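Local structure of cytochrome c3 (Desulfuromonas acetoxidans, 1HH5) at residues A[51-54]-A[58-61]. The protein transfers electrons through three covalently bound c-type hemes, carrying them from a dehydrogenase to ferredoxin in sulfate respiration. Numbering follows the deposited sequence.
With HEC (heme c), chain C.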
loop_
_atom_site.group_PDB
_atom_site.type_symbol
_atom_site.label_atom_id
_atom_site.label_comp_id
_atom_site.label_asym_id
_atom_site.label_seq_id
_atom_site.Cartn_x
_atom_site.Cartn_y
_atom_site.Cartn_z
ATOM N N THR A 51 3.233 7.618 2.926
ATOM C CA THR A 51 2.703 8.937 3.252
ATOM C C THR A 51 1.301 8.900 3.861
ATOM O O THR A 51 1.044 9.556 4.863
ATOM C CB THR A 51 2.685 9.852 2.017
ATOM O OG1 THR A 51 4.008 9.939 1.478
ATOM C CG2 THR A 51 2.212 11.250 2.401
ATOM N N CYS A 52 0.384 8.141 3.268
ATOM C CA CYS A 52 -0.961 8.079 3.829
ATOM C C CYS A 52 -0.978 7.474 5.229
ATOM O O CYS A 52 -1.753 7.899 6.088
ATOM C CB CYS A 52 -1.891 7.263 2.934
ATOM S SG CYS A 52 -3.542 7.060 3.665
ATOM N N HIS A 53 -0.133 6.471 5.455
ATOM C CA HIS A 53 -0.067 5.810 6.754
ATOM C C HIS A 53 0.290 6.755 7.900
ATOM O O HIS A 53 -0.043 6.496 9.050
ATOM C CB HIS A 53 0.933 4.649 6.706
ATOM C CG HIS A 53 0.450 3.465 5.921
ATOM N ND1 HIS A 53 1.200 2.333 5.693
ATOM C CD2 HIS A 53 -0.742 3.243 5.315
ATOM C CE1 HIS A 53 0.460 1.480 4.971
ATOM N NE2 HIS A 53 -0.731 1.979 4.710
ATOM N N LYS A 54 0.963 7.854 7.589
ATOM C CA LYS A 54 1.341 8.820 8.619
ATOM C C LYS A 54 0.140 9.479 9.307
ATOM O O LYS A 54 0.299 10.156 10.325
ATOM C CB LYS A 54 2.205 9.915 8.007
ATOM C CG LYS A 54 3.562 9.463 7.522
ATOM C CD LYS A 54 4.147 10.499 6.583
ATOM C CE LYS A 54 3.978 11.916 7.125
ATOM N NZ LYS A 54 4.621 12.081 8.454
ATOM N N GLY A 58 -2.030 3.004 10.126
ATOM C CA GLY A 58 -1.271 2.353 9.074
ATOM C C GLY A 58 0.188 2.252 9.474
ATOM O O GLY A 58 0.687 3.106 10.195
ATOM N N PRO A 59 0.905 1.222 9.010
ATOM C CA PRO A 59 2.315 1.063 9.364
ATOM C C PRO A 59 3.271 2.039 8.702
ATOM O O PRO A 59 3.240 2.249 7.487
ATOM C CB PRO A 59 2.599 -0.382 8.970
ATOM C CG PRO A 59 1.762 -0.542 7.749
ATOM C CD PRO A 59 0.451 0.105 8.169
ATOM N N THR A 60 4.130 2.629 9.523
ATOM C CA THR A 60 5.133 3.559 9.049
ATOM C C THR A 60 6.508 2.984 9.384
ATOM O O THR A 60 7.498 3.318 8.743
ATOM C CB THR A 60 4.943 4.959 9.683
ATOM O OG1 THR A 60 4.606 4.825 11.069
ATOM C CG2 THR A 60 3.828 5.710 8.970
ATOM N N LYS A 61 6.558 2.102 10.383
ATOM C CA LYS A 61 7.806 1.451 10.775
ATOM C C LYS A 61 8.092 0.338 9.768
ATOM O O LYS A 61 7.169 -0.316 9.283
ATOM C CB LYS A 61 7.678 0.858 12.180
ATOM C CG LYS A 61 7.439 1.905 13.257
ATOM C CD LYS A 61 6.779 1.321 14.494
ATOM C CE LYS A 61 7.678 0.362 15.233
ATOM N NZ LYS A 61 7.071 0.006 16.551
HETATM FE FE HEC C . -2.217 0.946 3.895
HETATM C CHA HEC C . -3.133 -0.442 6.884
HETATM C CHB HEC C . -0.015 -1.690 3.371
HETATM C CHC HEC C . -1.346 2.263 0.889
HETATM C CHD HEC C . -4.320 3.589 4.437
HETATM N NA HEC C . -1.697 -0.684 4.890
HETATM C C1A HEC C . -2.153 -1.089 6.141
HETATM C C2A HEC C . -1.412 -2.257 6.593
HETATM C C3A HEC C . -0.538 -2.612 5.619
HETATM C C4A HEC C . -0.739 -1.663 4.549
HETATM C CMA HEC C . 0.508 -3.728 5.666
HETATM C CAA HEC C . -1.493 -2.818 7.979
HETATM C CBA HEC C . -2.220 -4.140 8.165
HETATM C CGA HEC C . -3.601 -4.148 7.556
HETATM O O1A HEC C . -3.730 -4.533 6.373
HETATM O O2A HEC C . -4.558 -3.760 8.260
HETATM N NB HEC C . -0.963 0.403 2.470
HETATM C C1B HEC C . -0.121 -0.700 2.396
HETATM C C2B HEC C . 0.620 -0.714 1.156
HETATM C C3B HEC C . 0.199 0.344 0.437
HETATM C C4B HEC C . -0.767 1.049 1.261
HETATM C CMB HEC C . 1.787 -1.635 0.832
HETATM C CAB HEC C . 0.623 0.779 -0.965
HETATM C CBB HEC C . 0.474 -0.305 -2.028
HETATM N NC HEC C . -2.651 2.617 2.911
HETATM C C1C HEC C . -2.192 3.015 1.687
HETATM C C2C HEC C . -2.749 4.311 1.319
HETATM C C3C HEC C . -3.588 4.704 2.325
HETATM C C4C HEC C . -3.530 3.638 3.301
HETATM C CMC HEC C . -2.394 5.083 0.067
HETATM C CAC HEC C . -4.436 5.970 2.490
HETATM C CBC HEC C . -4.829 6.743 1.234
HETATM N ND HEC C . -3.456 1.456 5.309
HETATM C C1D HEC C . -4.322 2.536 5.342
HETATM C C2D HEC C . -5.208 2.459 6.494
HETATM C C3D HEC C . -4.776 1.425 7.221
HETATM C C4D HEC C . -3.735 0.757 6.487
HETATM C CMD HEC C . -6.420 3.328 6.849
HETATM C CAD HEC C . -5.221 1.216 8.651
HETATM C CBD HEC C . -6.205 0.106 8.876
HETATM C CGD HEC C . -6.987 0.306 10.153
HETATM O O1D HEC C . -6.373 0.728 11.156
HETATM O O2D HEC C . -8.208 0.040 10.156
#
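Pro59 packs over the imidazole of His53, which is gripped at both of its nitrogens. His53 NE2 binds the heme iron at 2.0 Å. His53 ND1 donates a hydrogen bond to the backbone O of Pro59 at 2.7 Å. That bond is short but bent, with an N-H...O angle of 144°, and the acceptor lies 18° out of the ring plane. Together the two bonds fix the rotation of the ring. The hydrogen bond would probably also make the histidine a more electron-rich ligand. Two carbons cover one face of the imidazole in CH-pi contacts: Pro59 CD, 3.7 Å from the ring centroid, and Gly58 CA, at 4.0 Å. Pro59 CD also reaches C2A of the porphyrin, 3.4 Å away, so the pyrrolidine fills the angle between the imidazole face and the porphyrin. Gly58, without a side chain, lets its CA lie close over the ring. An alanine in place of Pro59 would probably leave part of the imidazole face uncovered and open a gap beside the porphyrin. Further out, Thr60 turns CG2 anti to its carbonyl carbon, which sets this methyl 3.8 Å from His53 CB. The same methyl meets CG of Lys54, whose chain crosses the threonine at about a right angle. Cys52 SG is joined to the vinyl-derived CAC of the heme (1.8 Å), completing with Cys49 and His53 the CXXCH heme c motif. His20 of helix 17-24 is the second axial ligand of the iron. The loop between helices 50-53 and 62-65 thus lies against His53 of helix 50-53, with Pro59 close to Cys65 of helix 62-65.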